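Local coordinates for protein 4-alpha-glucanotransferase (Streptococcus agalactiae, PDB 6M6T) that belongs to the amylomaltase (disproportionating enzyme) family, is built on a TIM-barrel core and holds bound glycan in its pocket, at residues I72-L77 against E107-V112; Y205-G210 against M289-R294. One frame throughout, in Å; residues are numbered along the deposited sequence.

Contact 1 of 2, residues I72-L77 against E107-V112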
ATOM      1  N   ILE A  72      11.087   6.316   8.094  1.00 50.94           N
ATOM      2  CA  ILE A  72      11.608   7.539   8.697  1.00 55.50           C
ATOM      3  C   ILE A  72      13.050   7.763   8.249  1.00 57.43           C
ATOM      4  O   ILE A  72      13.855   6.818   8.157  1.00 54.53           O
ATOM      5  CB  ILE A  72      11.484   7.476  10.226  1.00 52.58           C
ATOM      6  CG1 ILE A  72      10.108   8.000  10.630  1.00 46.52           C
ATOM      7  CG2 ILE A  72      12.586   8.281  10.902  1.00 43.96           C
ATOM      8  CD1 ILE A  72       9.839   7.854  12.082  1.00 45.77           C
ATOM      9  N   ASP A  73      13.377   9.012   7.926  1.00 47.43           N
ATOM     10  CA  ASP A  73      14.681   9.329   7.369  1.00 57.49           C
ATOM     11  C   ASP A  73      15.618   9.781   8.474  1.00 56.35           C
ATOM     12  O   ASP A  73      15.301  10.712   9.224  1.00 53.69           O
ATOM     13  CB  ASP A  73      14.594  10.412   6.294  1.00 63.37           C
ATOM     14  CG  ASP A  73      15.937  10.673   5.629  1.00 60.13           C
ATOM     15  OD1 ASP A  73      16.556   9.708   5.111  1.00 60.06           O
ATOM     16  OD2 ASP A  73      16.366  11.846   5.637  1.00 65.37           O
ATOM     17  N   PHE A  74      16.776   9.129   8.554  1.00 51.06           N
ATOM     18  CA  PHE A  74      17.763   9.538   9.537  1.00 60.09           C
ATOM     19  C   PHE A  74      18.346  10.915   9.222  1.00 64.18           C
ATOM     20  O   PHE A  74      18.668  11.667  10.149  1.00 59.07           O
ATOM     21  CB  PHE A  74      18.863   8.485   9.623  1.00 67.44           C
ATOM     22  CG  PHE A  74      18.414   7.201  10.249  1.00 64.72           C
ATOM     23  CD1 PHE A  74      17.243   7.154  10.995  1.00 61.19           C
ATOM     24  CD2 PHE A  74      19.155   6.045  10.095  1.00 66.27           C
ATOM     25  CE1 PHE A  74      16.824   5.981  11.577  1.00 54.47           C
ATOM     26  CE2 PHE A  74      18.736   4.862  10.673  1.00 69.84           C
ATOM     27  CZ  PHE A  74      17.568   4.831  11.419  1.00 60.86           C
ATOM     28  N   ASP A  75      18.478  11.271   7.939  1.00 62.48           N
ATOM     29  CA  ASP A  75      19.090  12.553   7.588  1.00 58.53           C
ATOM     30  C   ASP A  75      18.199  13.717   7.999  1.00 55.80           C
ATOM     31  O   ASP A  75      18.667  14.694   8.596  1.00 61.52           O
ATOM     32  CB  ASP A  75      19.391  12.606   6.087  1.00 63.57           C
ATOM     33  CG  ASP A  75      20.540  11.688   5.677  1.00 70.25           C
ATOM     34  OD1 ASP A  75      21.542  11.602   6.432  1.00 67.26           O
ATOM     35  OD2 ASP A  75      20.438  11.053   4.599  1.00 66.73           O
ATOM     36  N   LEU A  76      16.911  13.640   7.665  1.00 56.64           N
ATOM     37  CA  LEU A  76      15.972  14.662   8.109  1.00 56.20           C
ATOM     38  C   LEU A  76      15.989  14.803   9.624  1.00 57.21           C
ATOM     39  O   LEU A  76      15.796  15.907  10.156  1.00 46.95           O
ATOM     40  CB  LEU A  76      14.572  14.316   7.616  1.00 52.54           C
ATOM     41  CG  LEU A  76      14.186  14.881   6.248  1.00 54.16           C
ATOM     42  CD1 LEU A  76      12.753  14.484   5.918  1.00 56.86           C
ATOM     43  CD2 LEU A  76      14.352  16.393   6.227  1.00 38.65           C
ATOM     44  N   LEU A  77      16.238  13.689  10.323  1.00 61.18           N
ATOM     45  CA  LEU A  77      16.287  13.656  11.780  1.00 63.96           C
ATOM     46  C   LEU A  77      17.568  14.271  12.322  1.00 65.64           C
ATOM     47  O   LEU A  77      17.556  14.877  13.403  1.00 66.75           O
ATOM     48  CB  LEU A  77      16.166  12.214  12.278  1.00 56.63           C
ATOM     49  CG  LEU A  77      14.793  11.624  12.537  1.00 49.80           C
ATOM     50  CD1 LEU A  77      14.963  10.453  13.483  1.00 47.39           C
ATOM     51  CD2 LEU A  77      13.850  12.679  13.097  1.00 48.68           C
ATOM     52  N   GLU A 107      15.967  -4.683  13.228  1.00 68.65           N
ATOM     53  CA  GLU A 107      17.078  -4.816  14.162  1.00 68.79           C
ATOM     54  C   GLU A 107      17.939  -3.554  14.173  1.00 69.31           C
ATOM     55  O   GLU A 107      18.160  -2.947  15.229  1.00 70.47           O
ATOM     56  CB  GLU A 107      17.906  -6.056  13.793  1.00 67.81           C
ATOM     57  CG  GLU A 107      19.277  -6.172  14.482  1.00 78.90           C
ATOM     58  CD  GLU A 107      20.332  -6.913  13.638  1.00 85.23           C
ATOM     59  OE1 GLU A 107      21.270  -6.251  13.110  1.00 81.15           O
ATOM     60  OE2 GLU A 107      20.220  -8.160  13.507  1.00 77.38           O
ATOM     61  N   LYS A 108      18.398  -3.115  12.997  1.00 60.96           N
ATOM     62  CA  LYS A 108      19.446  -2.104  12.952  1.00 62.38           C
ATOM     63  C   LYS A 108      18.937  -0.677  13.119  1.00 58.87           C
ATOM     64  O   LYS A 108      19.728   0.202  13.479  1.00 60.53           O
ATOM     65  CB  LYS A 108      20.234  -2.219  11.647  1.00 65.68           C
ATOM     66  CG  LYS A 108      21.069  -3.492  11.553  1.00 69.58           C
ATOM     67  CD  LYS A 108      22.361  -3.278  10.768  1.00 68.90           C
ATOM     68  CE  LYS A 108      23.160  -4.574  10.679  1.00 66.55           C
ATOM     69  NZ  LYS A 108      22.288  -5.720  10.293  1.00 65.52           N
ATOM     70  N   ARG A 109      17.659  -0.404  12.868  1.00 60.32           N
ATOM     71  CA  ARG A 109      17.216   0.977  13.025  1.00 54.54           C
ATOM     72  C   ARG A 109      16.980   1.354  14.476  1.00 50.81           C
ATOM     73  O   ARG A 109      16.895   2.550  14.781  1.00 52.67           O
ATOM     74  CB  ARG A 109      15.932   1.230  12.239  1.00 56.74           C
ATOM     75  CG  ARG A 109      16.033   0.918  10.770  1.00 58.29           C
ATOM     76  CD  ARG A 109      14.693   1.126  10.091  1.00 58.42           C
ATOM     77  NE  ARG A 109      14.271   2.528  10.081  1.00 54.01           N
ATOM     78  CZ  ARG A 109      14.741   3.444   9.238  1.00 49.66           C
ATOM     79  NH1 ARG A 109      15.663   3.113   8.342  1.00 52.20           N
ATOM     80  NH2 ARG A 109      14.295   4.691   9.295  1.00 48.84           N
ATOM     81  N   ARG A 110      16.886   0.369  15.377  1.00 48.38           N
ATOM     82  CA  ARG A 110      16.265   0.617  16.674  1.00 47.52           C
ATOM     83  C   ARG A 110      17.134   1.452  17.612  1.00 48.20           C
ATOM     84  O   ARG A 110      16.613   2.416  18.200  1.00 45.54           O
ATOM     85  CB  ARG A 110      15.848  -0.714  17.305  1.00 50.16           C
ATOM     86  CG  ARG A 110      14.991  -0.568  18.526  1.00 45.96           C
ATOM     87  CD  ARG A 110      13.745   0.197  18.188  1.00 51.85           C
ATOM     88  NE  ARG A 110      12.875   0.416  19.343  1.00 55.38           N
ATOM     89  CZ  ARG A 110      12.075  -0.505  19.879  1.00 53.14           C
ATOM     90  NH1 ARG A 110      12.035  -1.741  19.384  1.00 52.27           N
ATOM     91  NH2 ARG A 110      11.325  -0.185  20.926  1.00 49.74           N
ATOM     92  N   PRO A 111      18.425   1.143  17.831  1.00 47.69           N
ATOM     93  CA  PRO A 111      19.286   2.100  18.561  1.00 47.48           C
ATOM     94  C   PRO A 111      19.159   3.539  18.079  1.00 50.60           C
ATOM     95  O   PRO A 111      19.080   4.466  18.898  1.00 44.26           O
ATOM     96  CB  PRO A 111      20.704   1.566  18.298  1.00 47.40           C
ATOM     97  CG  PRO A 111      20.555   0.534  17.188  1.00 53.70           C
ATOM     98  CD  PRO A 111      19.189  -0.043  17.418  1.00 46.66           C
ATOM     99  N   VAL A 112      19.113   3.737  16.755  1.00 49.54           N
ATOM    100  CA  VAL A 112      19.089   5.075  16.163  1.00 52.65           C
ATOM    101  C   VAL A 112      17.780   5.796  16.482  1.00 56.49           C
ATOM    102  O   VAL A 112      17.772   6.962  16.921  1.00 50.03           O
ATOM    103  CB  VAL A 112      19.297   4.971  14.643  1.00 57.11           C
ATOM    104  CG1 VAL A 112      19.404   6.358  14.034  1.00 51.84           C
ATOM    105  CG2 VAL A 112      20.489   4.068  14.313  1.00 47.86           C
TER

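Contact 2 of 2, residues Y205-G210 against M289-R294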
ATOM      1  N   TYR A 205       5.316  19.365  -0.051  1.00 53.08           N
ATOM      2  CA  TYR A 205       6.191  19.620  -1.192  1.00 48.94           C
ATOM      3  C   TYR A 205       5.531  19.157  -2.489  1.00 49.98           C
ATOM      4  O   TYR A 205       5.363  19.933  -3.446  1.00 52.13           O
ATOM      5  CB  TYR A 205       7.525  18.908  -0.971  1.00 51.05           C
ATOM      6  CG  TYR A 205       8.609  19.262  -1.963  1.00 52.69           C
ATOM      7  CD1 TYR A 205       9.238  20.502  -1.927  1.00 51.27           C
ATOM      8  CD2 TYR A 205       9.013  18.348  -2.928  1.00 53.58           C
ATOM      9  CE1 TYR A 205      10.234  20.822  -2.835  1.00 51.99           C
ATOM     10  CE2 TYR A 205      10.009  18.653  -3.839  1.00 54.09           C
ATOM     11  CZ  TYR A 205      10.621  19.889  -3.788  1.00 58.18           C
ATOM     12  OH  TYR A 205      11.609  20.195  -4.709  1.00 58.64           O
ATOM     13  N   ALA A 206       5.097  17.898  -2.506  1.00 48.82           N
ATOM     14  CA  ALA A 206       4.478  17.334  -3.694  1.00 45.81           C
ATOM     15  C   ALA A 206       3.289  18.171  -4.147  1.00 49.75           C
ATOM     16  O   ALA A 206       3.212  18.578  -5.313  1.00 48.03           O
ATOM     17  CB  ALA A 206       4.053  15.897  -3.410  1.00 43.98           C
ATOM     18  N   ASN A 207       2.355  18.455  -3.232  1.00 51.41           N
ATOM     19  CA  ASN A 207       1.142  19.182  -3.598  1.00 48.91           C
ATOM     20  C   ASN A 207       1.478  20.555  -4.173  1.00 50.45           C
ATOM     21  O   ASN A 207       0.924  20.960  -5.204  1.00 47.09           O
ATOM     22  CB  ASN A 207       0.214  19.321  -2.382  1.00 48.08           C
ATOM     23  CG  ASN A 207      -0.536  18.018  -2.043  1.00 49.07           C
ATOM     24  OD1 ASN A 207      -0.537  17.067  -2.825  1.00 47.99           O
ATOM     25  ND2 ASN A 207      -1.180  17.985  -0.876  1.00 46.00           N
ATOM     26  N   ASP A 208       2.407  21.272  -3.547  1.00 54.96           N
ATOM     27  CA  ASP A 208       2.706  22.610  -4.034  1.00 58.03           C
ATOM     28  C   ASP A 208       3.505  22.618  -5.330  1.00 56.36           C
ATOM     29  O   ASP A 208       3.634  23.682  -5.950  1.00 51.45           O
ATOM     30  CB  ASP A 208       3.428  23.410  -2.952  1.00 60.04           C
ATOM     31  CG  ASP A 208       2.512  23.750  -1.788  1.00 70.26           C
ATOM     32  OD1 ASP A 208       2.328  22.883  -0.903  1.00 71.17           O
ATOM     33  OD2 ASP A 208       1.952  24.873  -1.777  1.00 73.53           O
ATOM     34  N   LYS A 209       4.032  21.476  -5.767  1.00 54.11           N
ATOM     35  CA  LYS A 209       4.528  21.382  -7.134  1.00 45.04           C
ATOM     36  C   LYS A 209       3.495  20.837  -8.129  1.00 47.02           C
ATOM     37  O   LYS A 209       3.876  20.424  -9.227  1.00 49.90           O
ATOM     38  CB  LYS A 209       5.784  20.518  -7.183  1.00 42.12           C
ATOM     39  CG  LYS A 209       6.891  21.024  -6.310  1.00 47.38           C
ATOM     40  CD  LYS A 209       7.989  21.663  -7.126  1.00 49.76           C
ATOM     41  CE  LYS A 209       9.336  21.420  -6.495  1.00 62.05           C
ATOM     42  NZ  LYS A 209       9.887  22.622  -5.766  1.00 70.26           N
ATOM     43  N   GLY A 210       2.211  20.795  -7.779  1.00 46.17           N
ATOM     44  CA  GLY A 210       1.232  20.186  -8.667  1.00 41.95           C
ATOM     45  C   GLY A 210       1.213  18.666  -8.711  1.00 48.60           C
ATOM     46  O   GLY A 210       0.454  18.102  -9.515  1.00 47.61           O
ATOM     47  N   MET A 289      -4.742  11.615   4.523  1.00 47.12           N
ATOM     48  CA  MET A 289      -3.386  11.128   4.310  1.00 47.58           C
ATOM     49  C   MET A 289      -2.942  11.333   2.873  1.00 47.02           C
ATOM     50  O   MET A 289      -1.743  11.432   2.603  1.00 48.63           O
ATOM     51  CB  MET A 289      -3.286   9.648   4.686  1.00 45.05           C
ATOM     52  CG  MET A 289      -2.851   9.390   6.138  1.00 56.44           C
ATOM     53  SD  MET A 289      -1.143   9.859   6.553  1.00 64.86           S
ATOM     54  CE  MET A 289      -0.174   8.990   5.300  1.00 45.00           C
ATOM     55  N   TYR A 290      -3.882  11.409   1.943  1.00 50.54           N
ATOM     56  CA  TYR A 290      -3.550  11.372   0.531  1.00 49.80           C
ATOM     57  C   TYR A 290      -4.333  12.444  -0.209  1.00 49.03           C
ATOM     58  O   TYR A 290      -5.069  13.243   0.388  1.00 48.94           O
ATOM     59  CB  TYR A 290      -3.829   9.978  -0.036  1.00 45.94           C
ATOM     60  CG  TYR A 290      -3.187   8.899   0.806  1.00 46.61           C
ATOM     61  CD1 TYR A 290      -1.804   8.866   0.997  1.00 49.11           C
ATOM     62  CD2 TYR A 290      -3.951   7.936   1.433  1.00 48.74           C
ATOM     63  CE1 TYR A 290      -1.203   7.877   1.767  1.00 46.39           C
ATOM     64  CE2 TYR A 290      -3.358   6.947   2.213  1.00 52.57           C
ATOM     65  CZ  TYR A 290      -1.991   6.924   2.374  1.00 45.09           C
ATOM     66  OH  TYR A 290      -1.420   5.936   3.139  1.00 46.72           O
ATOM     67  N   ASP A 291      -4.126  12.481  -1.522  1.00 46.54           N
ATOM     68  CA  ASP A 291      -4.932  13.292  -2.422  1.00 42.65           C
ATOM     69  C   ASP A 291      -5.957  12.449  -3.179  1.00 49.04           C
ATOM     70  O   ASP A 291      -7.054  12.931  -3.498  1.00 43.99           O
ATOM     71  CB  ASP A 291      -4.031  14.030  -3.423  1.00 42.51           C
ATOM     72  CG  ASP A 291      -2.869  14.795  -2.754  1.00 51.80           C
ATOM     73  OD1 ASP A 291      -3.123  15.784  -2.023  1.00 58.44           O
ATOM     74  OD2 ASP A 291      -1.691  14.417  -2.971  1.00 43.77           O
ATOM     75  N   TYR A 292      -5.627  11.189  -3.450  1.00 45.27           N
ATOM     76  CA  TYR A 292      -6.534  10.251  -4.087  1.00 46.91           C
ATOM     77  C   TYR A 292      -6.375   8.917  -3.381  1.00 44.93           C
ATOM     78  O   TYR A 292      -5.262   8.397  -3.304  1.00 47.42           O
ATOM     79  CB  TYR A 292      -6.229  10.104  -5.591  1.00 45.22           C
ATOM     80  CG  TYR A 292      -6.971  11.078  -6.465  1.00 42.96           C
ATOM     81  CD1 TYR A 292      -6.550  12.389  -6.589  1.00 40.98           C
ATOM     82  CD2 TYR A 292      -8.108  10.688  -7.156  1.00 53.55           C
ATOM     83  CE1 TYR A 292      -7.233  13.285  -7.373  1.00 46.42           C
ATOM     84  CE2 TYR A 292      -8.806  11.584  -7.956  1.00 51.94           C
ATOM     85  CZ  TYR A 292      -8.364  12.880  -8.057  1.00 49.57           C
ATOM     86  OH  TYR A 292      -9.054  13.770  -8.847  1.00 58.75           O
ATOM     87  N   LEU A 293      -7.471   8.351  -2.895  1.00 44.05           N
ATOM     88  CA  LEU A 293      -7.430   7.087  -2.180  1.00 42.60           C
ATOM     89  C   LEU A 293      -7.853   5.946  -3.092  1.00 45.33           C
ATOM     90  O   LEU A 293      -8.861   6.036  -3.795  1.00 47.58           O
ATOM     91  CB  LEU A 293      -8.338   7.124  -0.950  1.00 47.38           C
ATOM     92  CG  LEU A 293      -8.202   5.961   0.035  1.00 50.04           C
ATOM     93  CD1 LEU A 293      -6.956   6.141   0.932  1.00 49.71           C
ATOM     94  CD2 LEU A 293      -9.482   5.805   0.856  1.00 44.57           C
ATOM     95  N   ARG A 294      -7.101   4.857  -3.038  1.00 47.49           N
ATOM     96  CA  ARG A 294      -7.312   3.671  -3.853  1.00 45.27           C
ATOM     97  C   ARG A 294      -7.706   2.543  -2.912  1.00 50.07           C
ATOM     98  O   ARG A 294      -6.859   2.032  -2.170  1.00 49.45           O
ATOM     99  CB  ARG A 294      -6.037   3.333  -4.621  1.00 39.32           C
ATOM    100  CG  ARG A 294      -6.058   1.993  -5.313  1.00 51.06           C
ATOM    101  CD  ARG A 294      -4.750   1.261  -5.084  1.00 53.99           C
ATOM    102  NE  ARG A 294      -4.415   0.320  -6.153  1.00 57.97           N
ATOM    103  CZ  ARG A 294      -4.296  -0.997  -5.998  1.00 55.72           C
ATOM    104  NH1 ARG A 294      -3.982  -1.749  -7.053  1.00 53.56           N
ATOM    105  NH2 ARG A 294      -4.485  -1.558  -4.800  1.00 45.84           N
TER

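Contact 1 of 2, residues I72-L77 against E107-V112
Phe74 turns its CG away from its own carbonyl carbon (chi1 -70°), which carries the ring across to helix 105-122, and Arg109 meets it with a side chain bent at chi3 (66°). That bend lays the guanidinium flat against the phenyl ring, planes 15° apart and centres separated by 4.4 Å. The stack is offset: the guanidinium carbon sits nearest the CZ corner rather than over the middle of the ring. Val112 takes the opposite face. Its CG1 methyl stands 3.5 Å from the centroid of the Phe74 ring, almost on the ring normal, in a CH-pi contact. Phenylalanine suits this place because its two broad faces can receive a methyl on one side and a planar cation on the other. Tyr88 meets the same ring edge-to-face, and Leu20 packs on it too.

The edge of the Arg109 guanidinium does separate work. NH2 donates to the backbone O of Ile72 along a bent path; its modelled length is too short to be taken literally. The stack should help to hold the guanidinium flat; the bond, if real, would give the Ile72 carbonyl a partner. Just beyond Ile72, Asp73 opens the short helix 74-78: its OD2 accepts from Leu76 N at 2.8 Å, approached from above the carboxylate plane. Aspartate is well matched to this position, since its short acidic arm reaches the amide of Leu76 in the first turn, while Thr24 holds OD1. The whole is an N-capped helix start, joined to a neighbouring helix by an arginine-aromatic stack, within the long insertion between the second and third barrel strands.

Contact 2 of 2, residues Y205-G210 against M289-R294
The amide of Asn207 and the carboxylate of Asp291 approach from opposite directions with their planes 58° apart, so neither flat group stacks on the other. As modelled, Asn207 OD1 points at the carboxylate, 2.9 Å from Asp291 OD2 and 3.0 Å from Asp291 OD1. The amide has probably been built turned over; with it turned back, a hydrogen bond to the acid would be possible. On the second segment, the Tyr290 ring has Met289 CB over one face, 3.6 Å above the plane.

In both touching residues CG lies anti to the carbonyl carbon (chi1 -76° in Asn207, -51° in Asp291), and these short arms just span the gap between backbones whose nearest CA atoms, those of Asn207 and Asp291, are 8.5 Å apart. Asn207 belongs to the last turn of helix 182-208, which finishes in a Schellman motif: Gly210 N bonds to Asn207 O at 2.9 Å, and the amide of the following residue reaches back to Ala206 O. Gly210 has positive phi, a conformation that glycine, without a CB, adopts readily. Asp291 lies in the turn between helix 277-289 and strand 292-295. Its firmer polar partner is the backbone N of Ile213, which donates to OD2, while Lys203 offers OD1 a long, weak ion pair.

The chemistry is therefore that of an acid anchored mainly to the adjoining strand 212-217 and perhaps helped by a neutral amide from the helix end, if the side chain is turned back; such a donor could stabilise the carboxylate without cancelling its charge.

In the fold
Helix 182-208 relates the two contacts. Its Phe194 and Gln198 touch the 72-77 segment of contact 1, while its final turn supplies Asn207 to contact 2. The contacts do not touch: their centres are 25 Å apart and their nearest atoms about 10 Å. Contact 1 is peripheral, its centre 22 Å from that of the chain, and belongs to the region inserted between barrel strands 43-45 and 212-217. Contact 2, at 15 Å, adjoins the barrel itself. Strand 292-295 leads from it toward the glycan pocket, where Asp296 and His297 follow directly; Arg294 forms a salt bridge with Asp216 and touches the pocket residue Glu343.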